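Local coordinates for glucose-6-phosphate isomerase (Thermus thermophilus, PDB 1ZZG), which probably catalyses the reversible isomerization of glucose 6-phosphate to fructose 6-phosphate, a step of glycolysis and gluconeogenesis, at residues F12-A15 / L16-G20; G203-L206 / D207-L210; E368-P371 / Y372-G375. All coordinates share one frame; numbering follows the deposited sequence.

Contact 1: residues F12-A15 / L16-G20; sequences FPEA and LSRHG
Phe12 and Leu16 meet one helical turn apart, at the start of a run of i-to-i+4 contacts that carries the short helix 12-18 to its end at His19. Leu16 N donates to Phe12 O at 2.8 Å, and Leu16 CB sits over one face of the Phe12 ring. The two side chains only graze farther out, Phe12 CE2 to Leu16 CD2 being 4.5 Å; both are buried, Phe12 against Leu234 and Leu235 of helix 228-238 and Leu16 against Leu224. Ser17 N donates to Pro13 O at 3.2 Å.

At Arg18 the side chains take over on the exposed face. One nitrogen, Arg18 NH1, lies between both carboxylate oxygens of Glu14, 2.7 Å from OE1 and 2.8 Å from OE2, in a salt bridge whose OE2 limb uses the syn lone pair. Carboxylate and guanidinium are nearly coplanar, 14° apart, so NH1 meets Glu14 edge-on while His19 CE1 lies over a guanidinium face, toward its rim.

His19, the first residue to leave helical backbone angles, is also the N-cap residue of helix 20-32. Its CG lies beside its own backbone N (chi1 -64°), an orientation that folds the ring back along the chain until ND1 joins the residue's own backbone N at one oxygen: Ala15 O accepts from His19 N at 2.9 Å and from ND1. Replacing the imidazole with a leucine would probably cost Ala15 O its second donor and take the flat ring from the face of the Arg18 guanidinium. The two donors come from opposite faces of the Ala15 carbonyl plane, and the shorter bond, His19 ND1 to Ala15 O at 2.7 Å, runs in the imidazole plane with an N-H...O angle of 155°.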
loop_
_atom_site.group_PDB
_atom_site.type_symbol
_atom_site.label_atom_id
_atom_site.label_comp_id
_atom_site.label_asym_id
_atom_site.label_seq_id
_atom_site.Cartn_x
_atom_site.Cartn_y
_atom_site.Cartn_z
ATOM N N PHE A 12 -15.977 -26.305 -7.938
ATOM C CA PHE A 12 -15.678 -26.241 -6.510
ATOM C C PHE A 12 -16.473 -27.185 -5.604
ATOM O O PHE A 12 -15.910 -27.796 -4.700
ATOM C CB PHE A 12 -15.823 -24.810 -5.986
ATOM C CG PHE A 12 -15.378 -24.652 -4.560
ATOM C CD1 PHE A 12 -14.046 -24.868 -4.205
ATOM C CD2 PHE A 12 -16.292 -24.339 -3.566
ATOM C CE1 PHE A 12 -13.633 -24.777 -2.870
ATOM C CE2 PHE A 12 -15.892 -24.247 -2.228
ATOM C CZ PHE A 12 -14.559 -24.466 -1.880
ATOM N N PRO A 13 -17.793 -27.302 -5.815
ATOM C CA PRO A 13 -18.582 -28.201 -4.962
ATOM C C PRO A 13 -18.046 -29.635 -5.003
ATOM O O PRO A 13 -18.055 -30.335 -3.992
ATOM C CB PRO A 13 -19.988 -28.073 -5.547
ATOM C CG PRO A 13 -20.011 -26.647 -6.030
ATOM C CD PRO A 13 -18.667 -26.539 -6.723
ATOM N N GLU A 14 -17.570 -30.065 -6.167
ATOM C CA GLU A 14 -17.035 -31.415 -6.298
ATOM C C GLU A 14 -15.663 -31.520 -5.636
ATOM O O GLU A 14 -15.315 -32.538 -5.036
ATOM C CB GLU A 14 -16.942 -31.801 -7.780
ATOM C CG GLU A 14 -16.372 -33.183 -8.079
ATOM C CD GLU A 14 -14.871 -33.268 -7.874
ATOM O OE1 GLU A 14 -14.196 -32.225 -8.024
ATOM O OE2 GLU A 14 -14.363 -34.375 -7.581
ATOM N N ALA A 15 -14.888 -30.453 -5.747
ATOM C CA ALA A 15 -13.556 -30.430 -5.178
ATOM C C ALA A 15 -13.615 -30.420 -3.656
ATOM O O ALA A 15 -12.798 -31.052 -2.988
ATOM C CB ALA A 15 -12.802 -29.221 -5.690
ATOM N N LEU A 16 -14.589 -29.700 -3.117
ATOM C CA LEU A 16 -14.767 -29.621 -1.676
ATOM C C LEU A 16 -15.083 -31.028 -1.172
ATOM O O LEU A 16 -14.453 -31.535 -0.242
ATOM C CB LEU A 16 -15.920 -28.681 -1.357
ATOM C CG LEU A 16 -16.229 -28.512 0.128
ATOM C CD1 LEU A 16 -15.013 -27.957 0.846
ATOM C CD2 LEU A 16 -17.418 -27.589 0.285
ATOM N N SER A 17 -16.054 -31.660 -1.817
ATOM C CA SER A 17 -16.455 -33.012 -1.463
ATOM C C SER A 17 -15.261 -33.969 -1.537
ATOM O O SER A 17 -14.975 -34.690 -0.581
ATOM C CB SER A 17 -17.563 -33.486 -2.408
ATOM O OG SER A 17 -18.136 -34.697 -1.953
ATOM N N ARG A 18 -14.550 -33.957 -2.662
ATOM C CA ARG A 18 -13.403 -34.841 -2.850
ATOM C C ARG A 18 -12.268 -34.617 -1.853
ATOM O O ARG A 18 -11.577 -35.564 -1.471
ATOM C CB ARG A 18 -12.855 -34.708 -4.273
ATOM C CG ARG A 18 -11.858 -35.793 -4.636
ATOM C CD ARG A 18 -11.496 -35.785 -6.123
ATOM N NE ARG A 18 -10.412 -34.857 -6.447
ATOM C CZ ARG A 18 -10.571 -33.675 -7.040
ATOM N NH1 ARG A 18 -11.780 -33.252 -7.385
ATOM N NH2 ARG A 18 -9.514 -32.916 -7.298
ATOM N N HIS A 19 -12.068 -33.370 -1.437
ATOM C CA HIS A 19 -11.010 -33.059 -0.488
ATOM C C HIS A 19 -11.521 -32.976 0.948
ATOM O O HIS A 19 -10.792 -32.570 1.852
ATOM C CB HIS A 19 -10.315 -31.748 -0.880
ATOM C CG HIS A 19 -9.602 -31.817 -2.196
ATOM N ND1 HIS A 19 -10.245 -31.644 -3.403
ATOM C CD2 HIS A 19 -8.312 -32.097 -2.495
ATOM C CE1 HIS A 19 -9.383 -31.814 -4.388
ATOM N NE2 HIS A 19 -8.202 -32.091 -3.864
ATOM N N GLY A 20 -12.772 -33.378 1.151
ATOM C CA GLY A 20 -13.366 -33.341 2.478
ATOM C C GLY A 20 -12.490 -33.938 3.569
ATOM O O GLY A 20 -12.196 -33.267 4.561
#

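Contact 2: residues G203-L206 / D207-L210; sequences GADL and DALL
Asp205 caps the first turn of helix 206-221: its OD1 accepts from Ala208 N at 3.4 Å, a weak bond by length although nearly straight at 160°. The side chain gets there because CG stands opposite the backbone N (chi1 -172°), which swings the carboxylate over the start of the helix. There Asp205 OD2 rests 3.3 Å from Ala208 CB. The backbone of Asp205 also takes part, since its O accepts from Leu209 N at 3.2 Å. One residue on, Leu206 O receives Leu210 N at 3.1 Å, and the regular helical pattern is under way.

Just before the cap, Gly203 ends helix 193-201 with positive phi in a Schellman motif, so the chain passes from one helix to the next within a few residues. Leu206 and Leu209 are buried against Leu199 of that preceding helix.

Asp207 turns its carboxylate toward the capping one, Asp205 OD1 and Asp207 OD2 being 3.6 Å apart. The main polar partner of Asp207 lies outside, in a salt bridge from OD2 to Arg57 NH2 on helix 52-61; that Arg57 nitrogen also makes a long, weak ion pair with Asp205 OD1. Two acidic groups this close would repel, a cost that Arg57 and the positive end of the helix probably offset.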
loop_
_atom_site.group_PDB
_atom_site.type_symbol
_atom_site.label_atom_id
_atom_site.label_comp_id
_atom_site.label_asym_id
_atom_site.label_seq_id
_atom_site.Cartn_x
_atom_site.Cartn_y
_atom_site.Cartn_z
ATOM N N GLY A 203 -12.537 5.468 19.232
ATOM C CA GLY A 203 -13.961 5.437 19.531
ATOM C C GLY A 203 -14.748 4.340 18.834
ATOM O O GLY A 203 -15.951 4.485 18.615
ATOM N N ALA A 204 -14.079 3.248 18.480
ATOM C CA ALA A 204 -14.731 2.135 17.794
ATOM C C ALA A 204 -15.362 1.141 18.771
ATOM O O ALA A 204 -15.002 1.101 19.947
ATOM C CB ALA A 204 -13.723 1.423 16.905
ATOM N N ASP A 205 -16.286 0.326 18.271
ATOM C CA ASP A 205 -16.966 -0.666 19.105
ATOM C C ASP A 205 -16.158 -1.966 19.218
ATOM O O ASP A 205 -16.306 -2.881 18.399
ATOM C CB ASP A 205 -18.355 -0.958 18.530
ATOM C CG ASP A 205 -19.200 -1.824 19.446
ATOM O OD1 ASP A 205 -18.708 -2.210 20.526
ATOM O OD2 ASP A 205 -20.364 -2.112 19.083
ATOM N N LEU A 206 -15.315 -2.037 20.244
ATOM C CA LEU A 206 -14.466 -3.205 20.477
ATOM C C LEU A 206 -15.284 -4.481 20.667
ATOM O O LEU A 206 -14.920 -5.538 20.159
ATOM C CB LEU A 206 -13.599 -2.979 21.716
ATOM C CG LEU A 206 -12.905 -1.618 21.784
ATOM C CD1 LEU A 206 -12.070 -1.545 23.040
ATOM C CD2 LEU A 206 -12.043 -1.404 20.547
ATOM N N ASP A 207 -16.388 -4.378 21.403
ATOM C CA ASP A 207 -17.250 -5.529 21.660
ATOM C C ASP A 207 -17.714 -6.173 20.347
ATOM O O ASP A 207 -17.682 -7.397 20.195
ATOM C CB ASP A 207 -18.470 -5.090 22.482
ATOM C CG ASP A 207 -18.083 -4.489 23.822
ATOM O OD1 ASP A 207 -18.060 -5.234 24.827
ATOM O OD2 ASP A 207 -17.784 -3.274 23.869
ATOM N N ALA A 208 -18.138 -5.337 19.403
ATOM C CA ALA A 208 -18.621 -5.821 18.117
ATOM C C ALA A 208 -17.496 -6.485 17.342
ATOM O O ALA A 208 -17.707 -7.481 16.663
ATOM C CB ALA A 208 -19.216 -4.666 17.307
ATOM N N LEU A 209 -16.293 -5.934 17.450
ATOM C CA LEU A 209 -15.155 -6.510 16.758
ATOM C C LEU A 209 -14.923 -7.947 17.236
ATOM O O LEU A 209 -14.793 -8.860 16.422
ATOM C CB LEU A 209 -13.905 -5.665 17.013
ATOM C CG LEU A 209 -12.621 -6.058 16.281
ATOM C CD1 LEU A 209 -12.732 -5.724 14.790
ATOM C CD2 LEU A 209 -11.455 -5.305 16.912
ATOM N N LEU A 210 -14.886 -8.145 18.553
ATOM C CA LEU A 210 -14.648 -9.478 19.111
ATOM C C LEU A 210 -15.821 -10.432 18.864
ATOM O O LEU A 210 -15.624 -11.637 18.689
ATOM C CB LEU A 210 -14.327 -9.385 20.613
ATOM C CG LEU A 210 -13.116 -8.509 20.990
ATOM C CD1 LEU A 210 -12.867 -8.588 22.488
ATOM C CD2 LEU A 210 -11.871 -8.962 20.226
#

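Contact 3: residues E368-P371 / Y372-G375; sequences EVSP and YAVG
Glu368 touches Ala373 twice, through its carbonyl O, 3.2 Å from the methyl CB, and through the carboxylate OE2, which passes the same CB. The carboxylate is brought round by the bend at chi2 (-72°), and this places it beside the serine that caps helix 371-391.

Val369 points away from the helix start at its CB, yet its CG1 comes within 4.1 Å of Val374 CG2, the two branches crossing at an oblique angle. Leu254 packs on both valines, and Glu102 of the second subunit packs on Val369, so this apolar pair lies close to the dimer interface.

Ser370 carries most of the polar work. Its OG, lodged between its own backbone N and carbonyl carbon (chi1 59°), accepts from Ala373 N at 3.3 Å along a nearly straight line, 165° at the hydrogen. The hydroxyl proton goes the other way, to Glu368 OE2 at 2.6 Å, met on the anti side of the carboxylate and somewhat out of its plane. With both roles taken, the hydroxyl probably has little freedom to rotate, and Glu368 is likely to help orient the capping oxygen. Ser370 O then takes Val374 N at 2.8 Å.

Pro371, first residue of the helix, has no N-H to satisfy, while its O accepts from Gly375 N at 2.7 Å. Its ring packs on Ala208 and Phe88.

The contact of Val369, just before the N-cap, with Val374, the fourth helical residue, is a hydrophobic staple; it accompanies the serine cap and the N1 proline at the start of the helix that follows strand 360-366.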
loop_
_atom_site.group_PDB
_atom_site.type_symbol
_atom_site.label_atom_id
_atom_site.label_comp_id
_atom_site.label_asym_id
_atom_site.label_seq_id
_atom_site.Cartn_x
_atom_site.Cartn_y
_atom_site.Cartn_z
ATOM N N GLU A 368 -21.512 -5.263 5.316
ATOM C CA GLU A 368 -21.140 -3.856 5.296
ATOM C C GLU A 368 -19.791 -3.771 5.995
ATOM O O GLU A 368 -19.354 -4.748 6.598
ATOM C CB GLU A 368 -22.177 -3.006 6.049
ATOM C CG GLU A 368 -22.170 -3.145 7.575
ATOM C CD GLU A 368 -22.710 -4.475 8.069
ATOM O OE1 GLU A 368 -23.884 -4.790 7.774
ATOM O OE2 GLU A 368 -21.966 -5.208 8.764
ATOM N N VAL A 369 -19.125 -2.625 5.905
ATOM C CA VAL A 369 -17.840 -2.467 6.575
ATOM C C VAL A 369 -18.112 -2.009 8.002
ATOM O O VAL A 369 -18.316 -0.821 8.260
ATOM C CB VAL A 369 -16.934 -1.434 5.865
ATOM C CG1 VAL A 369 -15.604 -1.312 6.615
ATOM C CG2 VAL A 369 -16.686 -1.867 4.423
ATOM N N SER A 370 -18.126 -2.973 8.920
ATOM C CA SER A 370 -18.379 -2.712 10.333
ATOM C C SER A 370 -17.429 -3.536 11.200
ATOM O O SER A 370 -16.850 -4.521 10.736
ATOM C CB SER A 370 -19.821 -3.087 10.682
ATOM O OG SER A 370 -20.072 -4.459 10.410
ATOM N N PRO A 371 -17.249 -3.136 12.471
ATOM C CA PRO A 371 -16.357 -3.884 13.359
ATOM C C PRO A 371 -16.734 -5.373 13.367
ATOM O O PRO A 371 -15.872 -6.248 13.275
ATOM C CB PRO A 371 -16.593 -3.219 14.715
ATOM C CG PRO A 371 -16.893 -1.786 14.334
ATOM C CD PRO A 371 -17.827 -1.968 13.159
ATOM N N TYR A 372 -18.033 -5.641 13.456
ATOM C CA TYR A 372 -18.556 -7.010 13.479
ATOM C C TYR A 372 -18.133 -7.786 12.231
ATOM O O TYR A 372 -17.516 -8.853 12.326
ATOM C CB TYR A 372 -20.083 -6.969 13.586
ATOM C CG TYR A 372 -20.770 -8.323 13.654
ATOM C CD1 TYR A 372 -20.819 -9.050 14.845
ATOM C CD2 TYR A 372 -21.392 -8.864 12.528
ATOM C CE1 TYR A 372 -21.479 -10.281 14.913
ATOM C CE2 TYR A 372 -22.050 -10.095 12.583
ATOM C CZ TYR A 372 -22.090 -10.794 13.776
ATOM O OH TYR A 372 -22.750 -12.004 13.826
ATOM N N ALA A 373 -18.446 -7.237 11.059
ATOM C CA ALA A 373 -18.105 -7.885 9.795
ATOM C C ALA A 373 -16.596 -8.001 9.543
ATOM O O ALA A 373 -16.123 -9.014 9.032
ATOM C CB ALA A 373 -18.770 -7.134 8.627
ATOM N N VAL A 374 -15.845 -6.964 9.892
ATOM C CA VAL A 374 -14.403 -6.978 9.674
ATOM C C VAL A 374 -13.704 -7.887 10.689
ATOM O O VAL A 374 -12.740 -8.572 10.349
ATOM C CB VAL A 374 -13.826 -5.541 9.717
ATOM C CG1 VAL A 374 -12.302 -5.574 9.618
ATOM C CG2 VAL A 374 -14.419 -4.721 8.552
ATOM N N GLY A 375 -14.199 -7.900 11.928
ATOM C CA GLY A 375 -13.623 -8.771 12.939
ATOM C C GLY A 375 -13.816 -10.209 12.487
ATOM O O GLY A 375 -12.960 -11.076 12.684
#

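Contacts 2 and 3 are neighbours, contact 1 a distant outlier. The centres of contacts 2 and 3 lie about 9 Å apart, and the two capped helix starts pack together: Leu209 CD1 is 3.5 Å from Pro371 O and 3.7 Å from Gly375 CA, while Asp205 O approaches Pro371 CB. Contact 1, near the N-terminus, has its centre about 36 Å from that of contact 2 and about 29 Å from that of contact 3, with nearest atoms about 24 and 19 Å away. All three are local contacts within continuous chain, placed at helix ends, and all lie away from the predicted active-site residues Glu267 and Lys406.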